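Local coordinates for protein probable ribosomal RNA small subunit methyltransferase (Thermus thermophilus, PDB 3DMH) that methylates the N2 atom of a guanine in 16S ribosomal RNA, using S-adenosylmethionine as the methyl donor, at residues L217-L220 against E221-E225; A313-L316 against D317-A321; L269-Q272 against K273-A277; R90-L93 against P94-A98; E225-P229 against E230-G234. All blocks are in the same frame, centred on the assembly; numbering follows the deposited sequence.

The five contacts illustrate how neighbours three to five residues apart shape a chain differently along a helix, at its ends and round a turn. Contacts 1 to 4 are partly buried; contact 5 lies at the surface. Contacts 1 and 3 sit within helices of the methyltransferase fold: contact 1 turns leucines to the sheet, contact 3 largely to helix 248-253. Contact 2 opens helix 317-329 beside the cofactor. Contact 5 follows the helix of contact 1, shares Glu225 with it and relies on glycines and a salt bridge. Contact 4 belongs to the other seven-stranded sheet, where a tryptophan and a glutamate fold back on one leucine; Leu93 CD1 there touches Leu269 CD1 of contact 3 at 3.6 Å.

Contact 1: L217-L220 against E221-E225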
loop_
_atom_site.group_PDB
_atom_site.type_symbol
_atom_site.label_atom_id
_atom_site.label_comp_id
_atom_site.label_asym_id
_atom_site.label_seq_id
_atom_site.Cartn_x
_atom_site.Cartn_y
_atom_site.Cartn_z
ATOM N N LEU A 217 -5.481 -0.429 -18.886
ATOM C CA LEU A 217 -5.797 -0.028 -20.268
ATOM C C LEU A 217 -7.078 -0.704 -20.744
ATOM O O LEU A 217 -7.927 -0.065 -21.353
ATOM C CB LEU A 217 -4.647 -0.358 -21.230
ATOM C CG LEU A 217 -3.361 0.435 -21.023
ATOM C CD1 LEU A 217 -2.275 -0.068 -21.961
ATOM C CD2 LEU A 217 -3.614 1.931 -21.249
ATOM N N LEU A 218 -7.220 -1.995 -20.461
ATOM C CA LEU A 218 -8.410 -2.750 -20.879
ATOM C C LEU A 218 -9.701 -2.228 -20.242
ATOM O O LEU A 218 -10.740 -2.138 -20.907
ATOM C CB LEU A 218 -8.237 -4.230 -20.551
ATOM C CG LEU A 218 -9.210 -5.180 -21.249
ATOM C CD1 LEU A 218 -8.984 -5.197 -22.782
ATOM C CD2 LEU A 218 -9.100 -6.585 -20.650
ATOM N N LEU A 219 -9.631 -1.879 -18.956
ATOM C CA LEU A 219 -10.779 -1.301 -18.267
ATOM C C LEU A 219 -11.180 0.008 -18.942
ATOM O O LEU A 219 -12.352 0.215 -19.222
ATOM C CB LEU A 219 -10.463 -1.051 -16.780
ATOM C CG LEU A 219 -11.667 -0.584 -15.955
ATOM C CD1 LEU A 219 -11.522 -1.095 -14.514
ATOM C CD2 LEU A 219 -11.875 0.941 -15.980
ATOM N N LEU A 220 -10.200 0.866 -19.226
ATOM C CA LEU A 220 -10.472 2.176 -19.846
ATOM C C LEU A 220 -11.050 2.034 -21.248
ATOM O O LEU A 220 -11.969 2.766 -21.616
ATOM C CB LEU A 220 -9.223 3.065 -19.845
ATOM C CG LEU A 220 -8.746 3.579 -18.477
ATOM C CD1 LEU A 220 -7.419 4.327 -18.630
ATOM C CD2 LEU A 220 -9.803 4.480 -17.848
ATOM N N GLU A 221 -10.530 1.076 -22.015
ATOM C CA GLU A 221 -11.077 0.776 -23.342
ATOM C C GLU A 221 -12.533 0.324 -23.242
ATOM O O GLU A 221 -13.384 0.817 -23.988
ATOM C CB GLU A 221 -10.209 -0.254 -24.058
ATOM C CG GLU A 221 -8.829 0.286 -24.392
ATOM C CD GLU A 221 -7.836 -0.791 -24.802
ATOM O OE1 GLU A 221 -8.058 -1.981 -24.482
ATOM O OE2 GLU A 221 -6.818 -0.436 -25.429
ATOM N N ALA A 222 -12.819 -0.580 -22.306
ATOM C CA ALA A 222 -14.177 -1.086 -22.105
ATOM C C ALA A 222 -15.107 0.049 -21.674
ATOM O O ALA A 222 -16.244 0.145 -22.142
ATOM C CB ALA A 222 -14.192 -2.197 -21.067
ATOM N N LEU A 223 -14.595 0.901 -20.786
ATOM C CA LEU A 223 -15.336 2.046 -20.275
ATOM C C LEU A 223 -15.692 3.015 -21.386
ATOM O O LEU A 223 -16.859 3.381 -21.536
ATOM C CB LEU A 223 -14.538 2.757 -19.164
ATOM C CG LEU A 223 -15.216 3.919 -18.425
ATOM C CD1 LEU A 223 -14.732 3.966 -16.987
ATOM C CD2 LEU A 223 -14.968 5.260 -19.119
ATOM N N GLN A 224 -14.696 3.409 -22.180
ATOM C CA GLN A 224 -14.946 4.355 -23.267
ATOM C C GLN A 224 -15.891 3.778 -24.327
ATOM O O GLN A 224 -16.718 4.502 -24.883
ATOM C CB GLN A 224 -13.656 4.860 -23.915
ATOM C CG GLN A 224 -13.938 5.859 -25.052
ATOM C CD GLN A 224 -12.769 6.747 -25.420
ATOM O OE1 GLN A 224 -12.150 6.570 -26.470
ATOM N NE2 GLN A 224 -12.475 7.724 -24.572
ATOM N N GLU A 225 -15.783 2.479 -24.591
ATOM C CA GLU A 225 -16.664 1.837 -25.578
ATOM C C GLU A 225 -18.108 1.813 -25.083
ATOM O O GLU A 225 -19.044 2.029 -25.859
ATOM C CB GLU A 225 -16.197 0.415 -25.900
ATOM C CG GLU A 225 -14.931 0.356 -26.742
ATOM C CD GLU A 225 -14.363 -1.046 -26.883
ATOM O OE1 GLU A 225 -14.915 -1.998 -26.284
ATOM O OE2 GLU A 225 -13.351 -1.193 -27.604
#
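Glu221 N, Ala222 N, Leu223 N and Gln224 N each donate to the carbonyl oxygen four residues earlier, so residues 217-225 form uninterrupted alpha-helix. The shortest of these bonds runs from Leu223 N to Leu219 O, 2.8 Å. Among the side chains, Glu221 does most of the touching. Its CG lies anti to its own carbonyl carbon (chi1 -66°), and the extended chain then runs back along the preceding turn. Glu221 CG rests 3.2 Å from Leu217 O, and the carboxylate reaches Leu218, where Glu221 OE1 comes within 3.8 Å of Leu218 CD1; the two side chains cross at about a right angle. With a serine in its place, the outer methylene and the carboxylate would be gone, and Leu218 CD1 would probably lose its cover on this side. The helix, 214-227, flanks the central sheet of the Rossmann-like methyltransferase fold and carries Ser216, which binds the cofactor, in its first turn. On its sheet side Leu219 CD2 and Leu223 CD1, one turn apart, meet at 4.3 Å. Both residues carry CG anti to the backbone N, a shared torsion that sends both branches toward the sheet, where they pack on Phe337 of strand 334-340 and Val303 of strand 299-304. Leu220 leads elsewhere, to Ile193 of strand 187-193 and to Leu247. Ala222 adds only a methyl group, its CB 3.5 Å from Leu218 O.

Contact 2: A313-L316 against D317-A321; sequences AVIL and DVAQA. With SAM (S-adenosylmethionine), chain D.
Leu316 O accepts the hydrogen bond that opens the helix, from Gln320 N at 2.9 Å. The bond is straight at the hydrogen, 163°, and the donor lies nearly along the C=O axis. Leu316 thus stands at the N-cap position, its backbone still extended while Asp317 already has helical angles; the next bond of the series, from Ala321 N to Asp317 O, continues the ladder. Apolar contacts tie the incoming chain to this first turn. Ile315 reaches forward with its CG2 branch, which is anti to the backbone N and meets Ala319 CB at 3.7 Å. The same methyl lies 3.9 Å from Gln320 N, alongside the backbone of the turn. Leu316 CB approaches Ala319 CB more loosely, at 4.4 Å. This is the start of helix 317-329 in the Rossmann-like methyltransferase fold, reached by the loop that follows strand 299-304 and carries Asn305 and Phe308 of the guanosine site. Ile315 and Ala319 also pack on Tyr346 of helix 346-354, while Leu316 touches Pro307 and His309. Contact with the cofactor falls to Val318, whose two methyls lie against the adenine of S-adenosylmethionine. Val318 CG1 is 3.6 Å from the cofactor's N7, and Val318 CG2 is 3.8 Å from its exocyclic N6. Val289, whose side chain is close to Val318, is hydrogen-bonded to the same cofactor through its N, as is Asp288 through OD1.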
loop_
_atom_site.group_PDB
_atom_site.type_symbol
_atom_site.label_atom_id
_atom_site.label_comp_id
_atom_site.label_asym_id
_atom_site.label_seq_id
_atom_site.Cartn_x
_atom_site.Cartn_y
_atom_site.Cartn_z
ATOM N N ALA A 313 -5.478 -17.882 -5.818
ATOM C CA ALA A 313 -6.725 -18.298 -6.442
ATOM C C ALA A 313 -7.923 -17.700 -5.705
ATOM O O ALA A 313 -9.069 -17.915 -6.106
ATOM C CB ALA A 313 -6.818 -19.814 -6.463
ATOM N N VAL A 314 -7.643 -16.937 -4.643
ATOM C CA VAL A 314 -8.680 -16.388 -3.783
ATOM C C VAL A 314 -8.652 -14.875 -3.880
ATOM O O VAL A 314 -7.586 -14.284 -4.035
ATOM C CB VAL A 314 -8.520 -16.795 -2.284
ATOM C CG1 VAL A 314 -8.564 -18.328 -2.116
ATOM C CG2 VAL A 314 -7.247 -16.187 -1.672
ATOM N N ILE A 315 -9.830 -14.277 -3.794
ATOM C CA ILE A 315 -9.965 -12.812 -3.821
ATOM C C ILE A 315 -9.580 -12.238 -2.451
ATOM O O ILE A 315 -10.054 -12.708 -1.414
ATOM C CB ILE A 315 -11.385 -12.406 -4.281
ATOM C CG1 ILE A 315 -11.602 -12.829 -5.743
ATOM C CG2 ILE A 315 -11.636 -10.876 -4.132
ATOM C CD1 ILE A 315 -13.060 -12.787 -6.174
ATOM N N LEU A 316 -8.707 -11.237 -2.452
ATOM C CA LEU A 316 -8.258 -10.620 -1.191
ATOM C C LEU A 316 -9.415 -9.947 -0.461
ATOM O O LEU A 316 -10.333 -9.417 -1.103
ATOM C CB LEU A 316 -7.149 -9.598 -1.473
ATOM C CG LEU A 316 -5.833 -10.109 -2.064
ATOM C CD1 LEU A 316 -4.937 -8.916 -2.361
ATOM C CD2 LEU A 316 -5.138 -11.080 -1.118
ATOM N N ASP A 317 -9.340 -9.904 0.876
ATOM C CA ASP A 317 -10.320 -9.172 1.676
ATOM C C ASP A 317 -10.524 -7.727 1.179
ATOM O O ASP A 317 -11.651 -7.260 1.094
ATOM C CB ASP A 317 -9.867 -9.093 3.138
ATOM C CG ASP A 317 -9.932 -10.417 3.856
ATOM O OD1 ASP A 317 -10.655 -11.332 3.392
ATOM O OD2 ASP A 317 -9.253 -10.538 4.909
ATOM N N VAL A 318 -9.432 -7.019 0.867
ATOM C CA VAL A 318 -9.544 -5.638 0.372
ATOM C C VAL A 318 -10.356 -5.584 -0.910
ATOM O O VAL A 318 -11.229 -4.713 -1.073
ATOM C CB VAL A 318 -8.162 -4.972 0.150
ATOM C CG1 VAL A 318 -8.287 -3.629 -0.580
ATOM C CG2 VAL A 318 -7.420 -4.804 1.497
ATOM N N ALA A 319 -10.052 -6.513 -1.825
ATOM C CA ALA A 319 -10.726 -6.548 -3.122
ATOM C C ALA A 319 -12.224 -6.855 -2.974
ATOM O O ALA A 319 -13.057 -6.259 -3.649
ATOM C CB ALA A 319 -10.044 -7.534 -4.051
ATOM N N GLN A 320 -12.567 -7.751 -2.052
ATOM C CA GLN A 320 -13.975 -8.018 -1.758
ATOM C C GLN A 320 -14.640 -6.755 -1.194
ATOM O O GLN A 320 -15.750 -6.408 -1.586
ATOM C CB GLN A 320 -14.072 -9.177 -0.768
ATOM C CG GLN A 320 -15.465 -9.703 -0.543
ATOM C CD GLN A 320 -15.444 -11.021 0.231
ATOM O OE1 GLN A 320 -14.456 -11.767 0.181
ATOM N NE2 GLN A 320 -16.527 -11.309 0.946
ATOM N N ALA A 321 -13.946 -6.051 -0.287
ATOM C CA ALA A 321 -14.455 -4.791 0.234
ATOM C C ALA A 321 -14.684 -3.746 -0.856
ATOM O O ALA A 321 -15.642 -2.963 -0.787
ATOM C CB ALA A 321 -13.520 -4.244 1.312
HETATM N N SAM D . -5.525 1.855 -10.088
HETATM C CA SAM D . -4.047 1.642 -10.261
HETATM C C SAM D . -3.788 1.103 -11.652
HETATM O O SAM D . -4.782 0.711 -12.279
HETATM O OXT SAM D . -2.624 1.043 -12.083
HETATM C CB SAM D . -3.505 0.638 -9.241
HETATM C CG SAM D . -4.130 -0.759 -9.284
HETATM S SD SAM D . -3.316 -1.889 -8.110
HETATM C CE SAM D . -3.727 -3.509 -8.820
HETATM C "C5'" SAM D . -4.372 -1.905 -6.632
HETATM C "C4'" SAM D . -4.177 -0.669 -5.768
HETATM O "O4'" SAM D . -4.988 -0.892 -4.617
HETATM C "C3'" SAM D . -2.737 -0.428 -5.296
HETATM O "O3'" SAM D . -2.285 0.878 -5.630
HETATM C "C2'" SAM D . -2.822 -0.658 -3.783
HETATM O "O2'" SAM D . -1.896 0.075 -3.006
HETATM C "C1'" SAM D . -4.283 -0.279 -3.555
HETATM N N9 SAM D . -4.771 -0.762 -2.278
HETATM C C8 SAM D . -4.407 -1.909 -1.577
HETATM N N7 SAM D . -5.139 -1.983 -0.438
HETATM C C5 SAM D . -5.958 -0.874 -0.401
HETATM C C6 SAM D . -6.886 -0.391 0.529
HETATM N N6 SAM D . -7.117 -1.035 1.681
HETATM N N1 SAM D . -7.543 0.780 0.233
HETATM C C2 SAM D . -7.298 1.476 -0.929
HETATM N N3 SAM D . -6.340 1.051 -1.844
HETATM C C4 SAM D . -5.712 -0.112 -1.563
#

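Contact 3: L269-Q272 against K273-A277; sequences LSLQ and KGLEA
Gln272 and Leu275 lie on consecutive turns of helix 265-277, the helix of a beta-alpha-beta unit between strands 257-262 and 283-286 in the Rossmann-like fold. Gln272 contributes chiefly through its backbone: its carbonyl oxygen accepts Glu276 N at 3.2 Å. Gln272 CB stays close to the next peptide, 3.2 Å from Lys273 N, while the extended chain beyond it leads away, and Gln272 also touches Ala284 of strand 283-286. Leu275 folds back instead, with CG anti to its own carbonyl carbon (chi1 -70°), which sets its branch beside the preceding turn. There it crosses Leu271 obliquely, Leu275 CD1 lying 3.9 Å from Leu271 CG. Both leucines also pack on Leu249 of helix 248-253. Lys273 runs outward in an extended chain and makes a cation-pi contact with Trp186, outside this helix. Between these residues the ladder stays regular, Leu275 N donating to Leu271 O at 2.9 Å. That same oxygen is approached by Leu275 CG, at 3.3 Å.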
loop_
_atom_site.group_PDB
_atom_site.type_symbol
_atom_site.label_atom_id
_atom_site.label_comp_id
_atom_site.label_asym_id
_atom_site.label_seq_id
_atom_site.Cartn_x
_atom_site.Cartn_y
_atom_site.Cartn_z
ATOM N N LEU A 269 1.193 10.033 -2.963
ATOM C CA LEU A 269 2.112 11.120 -3.365
ATOM C C LEU A 269 2.436 11.042 -4.846
ATOM O O LEU A 269 2.575 12.065 -5.523
ATOM C CB LEU A 269 3.408 11.073 -2.564
ATOM C CG LEU A 269 3.212 11.310 -1.055
ATOM C CD1 LEU A 269 4.491 11.006 -0.289
ATOM C CD2 LEU A 269 2.755 12.743 -0.762
ATOM N N SER A 270 2.544 9.814 -5.346
ATOM C CA SER A 270 2.760 9.592 -6.783
ATOM C C SER A 270 1.620 10.136 -7.630
ATOM O O SER A 270 1.860 10.871 -8.601
ATOM C CB SER A 270 2.967 8.110 -7.064
ATOM O OG SER A 270 4.109 7.629 -6.374
ATOM N N LEU A 271 0.385 9.794 -7.247
ATOM C CA LEU A 271 -0.784 10.342 -7.926
ATOM C C LEU A 271 -0.793 11.877 -7.891
ATOM O O LEU A 271 -1.090 12.515 -8.897
ATOM C CB LEU A 271 -2.057 9.796 -7.285
ATOM C CG LEU A 271 -3.396 10.362 -7.780
ATOM C CD1 LEU A 271 -3.550 10.176 -9.308
ATOM C CD2 LEU A 271 -4.553 9.714 -7.025
ATOM N N GLN A 272 -0.480 12.463 -6.731
ATOM C CA GLN A 272 -0.493 13.923 -6.608
ATOM C C GLN A 272 0.500 14.566 -7.569
ATOM O O GLN A 272 0.180 15.576 -8.218
ATOM C CB GLN A 272 -0.230 14.332 -5.152
ATOM C CG GLN A 272 -1.442 14.061 -4.260
ATOM C CD GLN A 272 -1.183 14.248 -2.775
ATOM O OE1 GLN A 272 -0.039 14.284 -2.324
ATOM N NE2 GLN A 272 -2.253 14.359 -2.006
ATOM N N LYS A 273 1.697 13.988 -7.675
ATOM C CA LYS A 273 2.719 14.545 -8.578
ATOM C C LYS A 273 2.290 14.382 -10.031
ATOM O O LYS A 273 2.463 15.306 -10.836
ATOM C CB LYS A 273 4.096 13.906 -8.352
ATOM C CG LYS A 273 5.225 14.533 -9.205
ATOM C CD LYS A 273 6.599 14.112 -8.724
ATOM C CE LYS A 273 7.702 14.640 -9.646
ATOM N NZ LYS A 273 9.063 14.320 -9.112
ATOM N N GLY A 274 1.704 13.228 -10.360
ATOM C CA GLY A 274 1.219 13.007 -11.734
ATOM C C GLY A 274 0.109 13.969 -12.135
ATOM O O GLY A 274 0.131 14.519 -13.238
ATOM N N LEU A 275 -0.859 14.188 -11.243
ATOM C CA LEU A 275 -1.942 15.162 -11.522
ATOM C C LEU A 275 -1.383 16.557 -11.801
ATOM O O LEU A 275 -1.794 17.237 -12.773
ATOM C CB LEU A 275 -2.937 15.232 -10.349
ATOM C CG LEU A 275 -3.818 13.988 -10.163
ATOM C CD1 LEU A 275 -4.430 13.969 -8.776
ATOM C CD2 LEU A 275 -4.880 13.865 -11.289
ATOM N N GLU A 276 -0.421 16.972 -10.978
ATOM C CA GLU A 276 0.227 18.279 -11.127
ATOM C C GLU A 276 0.969 18.386 -12.445
ATOM O O GLU A 276 0.866 19.403 -13.145
ATOM C CB GLU A 276 1.227 18.495 -9.996
ATOM C CG GLU A 276 0.599 18.714 -8.638
ATOM C CD GLU A 276 1.583 18.502 -7.488
ATOM O OE1 GLU A 276 2.819 18.585 -7.726
ATOM O OE2 GLU A 276 1.120 18.267 -6.345
ATOM N N ALA A 277 1.718 17.336 -12.774
ATOM C CA ALA A 277 2.564 17.323 -13.970
ATOM C C ALA A 277 1.756 17.361 -15.265
ATOM O O ALA A 277 2.253 17.801 -16.307
ATOM C CB ALA A 277 3.470 16.099 -13.956
#

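Contact 4: R90-L93 against P94-A98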
loop_
_atom_site.group_PDB
_atom_site.type_symbol
_atom_site.label_atom_id
_atom_site.label_comp_id
_atom_site.label_asym_id
_atom_site.label_seq_id
_atom_site.Cartn_x
_atom_site.Cartn_y
_atom_site.Cartn_z
ATOM N N ARG A 90 3.482 7.711 12.721
ATOM C CA ARG A 90 3.239 8.801 11.779
ATOM C C ARG A 90 2.977 8.259 10.404
ATOM O O ARG A 90 3.577 7.271 10.004
ATOM C CB ARG A 90 4.475 9.701 11.665
ATOM C CG ARG A 90 5.049 10.183 12.978
ATOM C CD ARG A 90 4.049 10.916 13.805
ATOM N NE ARG A 90 4.674 11.395 15.042
ATOM C CZ ARG A 90 4.058 12.107 15.977
ATOM N NH1 ARG A 90 2.773 12.403 15.874
ATOM N NH2 ARG A 90 4.728 12.497 17.054
ATOM N N LEU A 91 2.139 8.975 9.666
ATOM C CA LEU A 91 1.909 8.721 8.258
ATOM C C LEU A 91 3.152 9.245 7.532
ATOM O O LEU A 91 3.313 10.453 7.338
ATOM C CB LEU A 91 0.660 9.495 7.838
ATOM C CG LEU A 91 -0.634 9.043 8.523
ATOM C CD1 LEU A 91 -1.603 10.224 8.506
ATOM C CD2 LEU A 91 -1.214 7.803 7.831
ATOM N N ALA A 92 4.025 8.324 7.141
ATOM C CA ALA A 92 5.348 8.746 6.680
ATOM C C ALA A 92 6.039 7.684 5.867
ATOM O O ALA A 92 5.862 6.501 6.106
ATOM C CB ALA A 92 6.206 9.139 7.862
ATOM N N LEU A 93 6.805 8.136 4.878
ATOM C CA LEU A 93 7.679 7.258 4.142
ATOM C C LEU A 93 8.916 6.946 4.979
ATOM O O LEU A 93 9.342 7.764 5.805
ATOM C CB LEU A 93 8.128 7.961 2.864
ATOM C CG LEU A 93 6.985 8.465 1.977
ATOM C CD1 LEU A 93 7.538 9.446 0.953
ATOM C CD2 LEU A 93 6.293 7.304 1.287
ATOM N N PRO A 94 9.537 5.771 4.749
ATOM C CA PRO A 94 10.688 5.399 5.562
ATOM C C PRO A 94 11.795 6.436 5.472
ATOM O O PRO A 94 12.432 6.760 6.486
ATOM C CB PRO A 94 11.144 4.064 4.947
ATOM C CG PRO A 94 9.942 3.513 4.264
ATOM C CD PRO A 94 9.114 4.699 3.820
ATOM N N TRP A 95 11.996 6.980 4.267
ATOM C CA TRP A 95 13.045 7.971 4.050
ATOM C C TRP A 95 12.716 9.394 4.517
ATOM O O TRP A 95 13.500 10.337 4.296
ATOM C CB TRP A 95 13.493 7.974 2.586
ATOM C CG TRP A 95 12.367 8.129 1.624
ATOM C CD1 TRP A 95 11.848 9.298 1.164
ATOM C CD2 TRP A 95 11.627 7.074 0.990
ATOM N NE1 TRP A 95 10.834 9.049 0.268
ATOM C CE2 TRP A 95 10.668 7.691 0.151
ATOM C CE3 TRP A 95 11.679 5.673 1.050
ATOM C CZ2 TRP A 95 9.766 6.951 -0.638
ATOM C CZ3 TRP A 95 10.777 4.929 0.262
ATOM C CH2 TRP A 95 9.833 5.574 -0.561
ATOM N N GLU A 96 11.577 9.544 5.178
ATOM C CA GLU A 96 11.256 10.797 5.846
ATOM C C GLU A 96 11.796 10.801 7.276
ATOM O O GLU A 96 11.619 11.788 7.992
ATOM C CB GLU A 96 9.753 11.098 5.796
ATOM C CG GLU A 96 9.298 11.500 4.383
ATOM C CD GLU A 96 7.803 11.732 4.263
ATOM O OE1 GLU A 96 7.039 11.043 4.983
ATOM O OE2 GLU A 96 7.410 12.609 3.454
ATOM N N ALA A 97 12.475 9.722 7.676
ATOM C CA ALA A 97 13.044 9.621 9.021
ATOM C C ALA A 97 14.056 10.728 9.296
ATOM O O ALA A 97 14.834 11.084 8.427
ATOM C CB ALA A 97 13.695 8.259 9.236
ATOM N N ALA A 98 14.002 11.262 10.512
ATOM C CA ALA A 98 14.970 12.246 10.996
ATOM C C ALA A 98 16.386 11.666 11.022
ATOM O O ALA A 98 16.616 10.572 11.549
ATOM C CB ALA A 98 14.563 12.729 12.384
#
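Leu93 N and Leu93 O are both engaged by Glu96, so the chain folds back on itself as strand 90-91 gives way to the 3-10 segment 94-96. Glu96 N donates to Leu93 O at 2.9 Å, from well above the carbonyl plane. In return, Leu93 N donates to Glu96 OE1, also at 2.9 Å, approaching from above the carboxylate plane rather than within it. The extended glutamate side chain thereby spans the turn, and Glu96 OE1 also lies 3.6 Å from Ala92 CB. Strand 90-91 is an edge strand of the first of the chain's two seven-stranded mixed sheets, and this turn leads from it toward strand 102-108. Trp95 holds CG between its backbone N and carbonyl carbon, chi1 53°, which brings the indole back over Leu93. Leu93 CB sits over the face of the five-membered ring, 3.9 Å from its centroid, a CH-pi contact, while Leu93 CD1 lies 3.4 Å from Trp95 NE1. Pro94 CD lies over the same indole face. Replacing Trp95 by an alanine would remove the indole and would probably leave a gap over Leu93 CB and beside Tyr117, whose ring meets it from helix 115-128.

Contact 5: E225-P229 against E230-G234; sequences ERLGP and EGVRG
Leu227 turns its CG anti to the carbonyl carbon, chi1 -51°, and this brings Leu227 CD1 to within 4.2 Å of Val232 CG2 across the end of the helix. Between them, Gly228 adopts positive phi, 85°, an angle at which a CB would collide with the carbonyl oxygen of Leu227. A type I beta turn from Gly228 to Gly231 follows, closed by Gly231 N donating to Gly228 O at 3.1 Å. Gly231 CA then lies 3.3 Å from Leu227 O in a CA-H...O contact, a place where a CB would clash. At the surface, Glu230 bends at chi2, and Glu230 OE1 receives Arg233 NE on the syn lone pair, 2.9 Å away and in the guanidinium plane, as a salt bridge. The turn follows the end of helix 214-227, and the chain runs on toward strand 236-240, with Leu227 and Val232 both packed on Ile301 of strand 299-304, and Leu227 also on Phe337 of strand 334-340.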
loop_
_atom_site.group_PDB
_atom_site.type_symbol
_atom_site.label_atom_id
_atom_site.label_comp_id
_atom_site.label_asym_id
_atom_site.label_seq_id
_atom_site.Cartn_x
_atom_site.Cartn_y
_atom_site.Cartn_z
ATOM N N GLU A 225 -15.783 2.479 -24.591
ATOM C CA GLU A 225 -16.664 1.837 -25.578
ATOM C C GLU A 225 -18.108 1.813 -25.083
ATOM O O GLU A 225 -19.044 2.029 -25.859
ATOM C CB GLU A 225 -16.197 0.415 -25.900
ATOM C CG GLU A 225 -14.931 0.356 -26.742
ATOM C CD GLU A 225 -14.363 -1.046 -26.883
ATOM O OE1 GLU A 225 -14.915 -1.998 -26.284
ATOM O OE2 GLU A 225 -13.351 -1.193 -27.604
ATOM N N ARG A 226 -18.274 1.558 -23.789
ATOM C CA ARG A 226 -19.585 1.466 -23.161
ATOM C C ARG A 226 -20.256 2.835 -23.014
ATOM O O ARG A 226 -21.433 2.990 -23.362
ATOM C CB ARG A 226 -19.445 0.779 -21.797
ATOM C CG ARG A 226 -20.703 0.737 -20.938
ATOM C CD ARG A 226 -21.462 -0.552 -21.123
ATOM N NE ARG A 226 -22.783 -0.491 -20.507
ATOM C CZ ARG A 226 -23.649 -1.500 -20.481
ATOM N NH1 ARG A 226 -23.330 -2.669 -21.028
ATOM N NH2 ARG A 226 -24.834 -1.341 -19.903
ATOM N N LEU A 227 -19.507 3.821 -22.519
ATOM C CA LEU A 227 -20.071 5.132 -22.167
ATOM C C LEU A 227 -19.859 6.218 -23.228
ATOM O O LEU A 227 -20.522 7.258 -23.189
ATOM C CB LEU A 227 -19.518 5.627 -20.818
ATOM C CG LEU A 227 -19.577 4.696 -19.603
ATOM C CD1 LEU A 227 -19.054 5.413 -18.370
ATOM C CD2 LEU A 227 -20.974 4.157 -19.335
ATOM N N GLY A 228 -18.925 5.992 -24.151
ATOM C CA GLY A 228 -18.566 7.007 -25.152
ATOM C C GLY A 228 -17.524 7.973 -24.606
ATOM O O GLY A 228 -17.366 8.084 -23.390
ATOM N N PRO A 229 -16.798 8.676 -25.502
ATOM C CA PRO A 229 -15.765 9.651 -25.127
ATOM C C PRO A 229 -16.252 10.740 -24.167
ATOM O O PRO A 229 -15.460 11.246 -23.363
ATOM C CB PRO A 229 -15.365 10.280 -26.470
ATOM C CG PRO A 229 -16.446 9.899 -27.428
ATOM C CD PRO A 229 -16.914 8.561 -26.964
ATOM N N GLU A 230 -17.541 11.076 -24.245
ATOM C CA GLU A 230 -18.124 12.143 -23.428
ATOM C C GLU A 230 -18.945 11.650 -22.228
ATOM O O GLU A 230 -19.409 12.465 -21.422
ATOM C CB GLU A 230 -18.981 13.078 -24.297
ATOM C CG GLU A 230 -18.193 13.906 -25.312
ATOM C CD GLU A 230 -17.180 14.833 -24.661
ATOM O OE1 GLU A 230 -17.566 15.606 -23.755
ATOM O OE2 GLU A 230 -15.994 14.787 -25.057
ATOM N N GLY A 231 -19.114 10.329 -22.102
ATOM C CA GLY A 231 -19.999 9.738 -21.082
ATOM C C GLY A 231 -19.447 9.809 -19.670
ATOM O O GLY A 231 -20.056 9.311 -18.717
ATOM N N VAL A 232 -18.287 10.441 -19.543
ATOM C CA VAL A 232 -17.629 10.603 -18.264
ATOM C C VAL A 232 -17.577 12.074 -17.824
ATOM O O VAL A 232 -17.492 12.369 -16.636
ATOM C CB VAL A 232 -16.236 9.912 -18.285
ATOM C CG1 VAL A 232 -15.195 10.727 -17.589
ATOM C CG2 VAL A 232 -16.339 8.511 -17.696
ATOM N N ARG A 233 -17.663 12.999 -18.779
ATOM C CA ARG A 233 -17.594 14.421 -18.452
ATOM C C ARG A 233 -18.656 14.826 -17.429
ATOM O O ARG A 233 -19.834 14.469 -17.557
ATOM C CB ARG A 233 -17.693 15.288 -19.718
ATOM C CG ARG A 233 -17.387 16.771 -19.483
ATOM C CD ARG A 233 -17.230 17.567 -20.792
ATOM N NE ARG A 233 -16.176 17.028 -21.656
ATOM C CZ ARG A 233 -14.867 17.142 -21.423
ATOM N NH1 ARG A 233 -14.414 17.775 -20.343
ATOM N NH2 ARG A 233 -14.004 16.607 -22.276
ATOM N N GLY A 234 -18.217 15.556 -16.408
ATOM C CA GLY A 234 -19.111 16.086 -15.380
ATOM C C GLY A 234 -19.633 15.075 -14.369
ATOM O O GLY A 234 -20.407 15.439 -13.476
#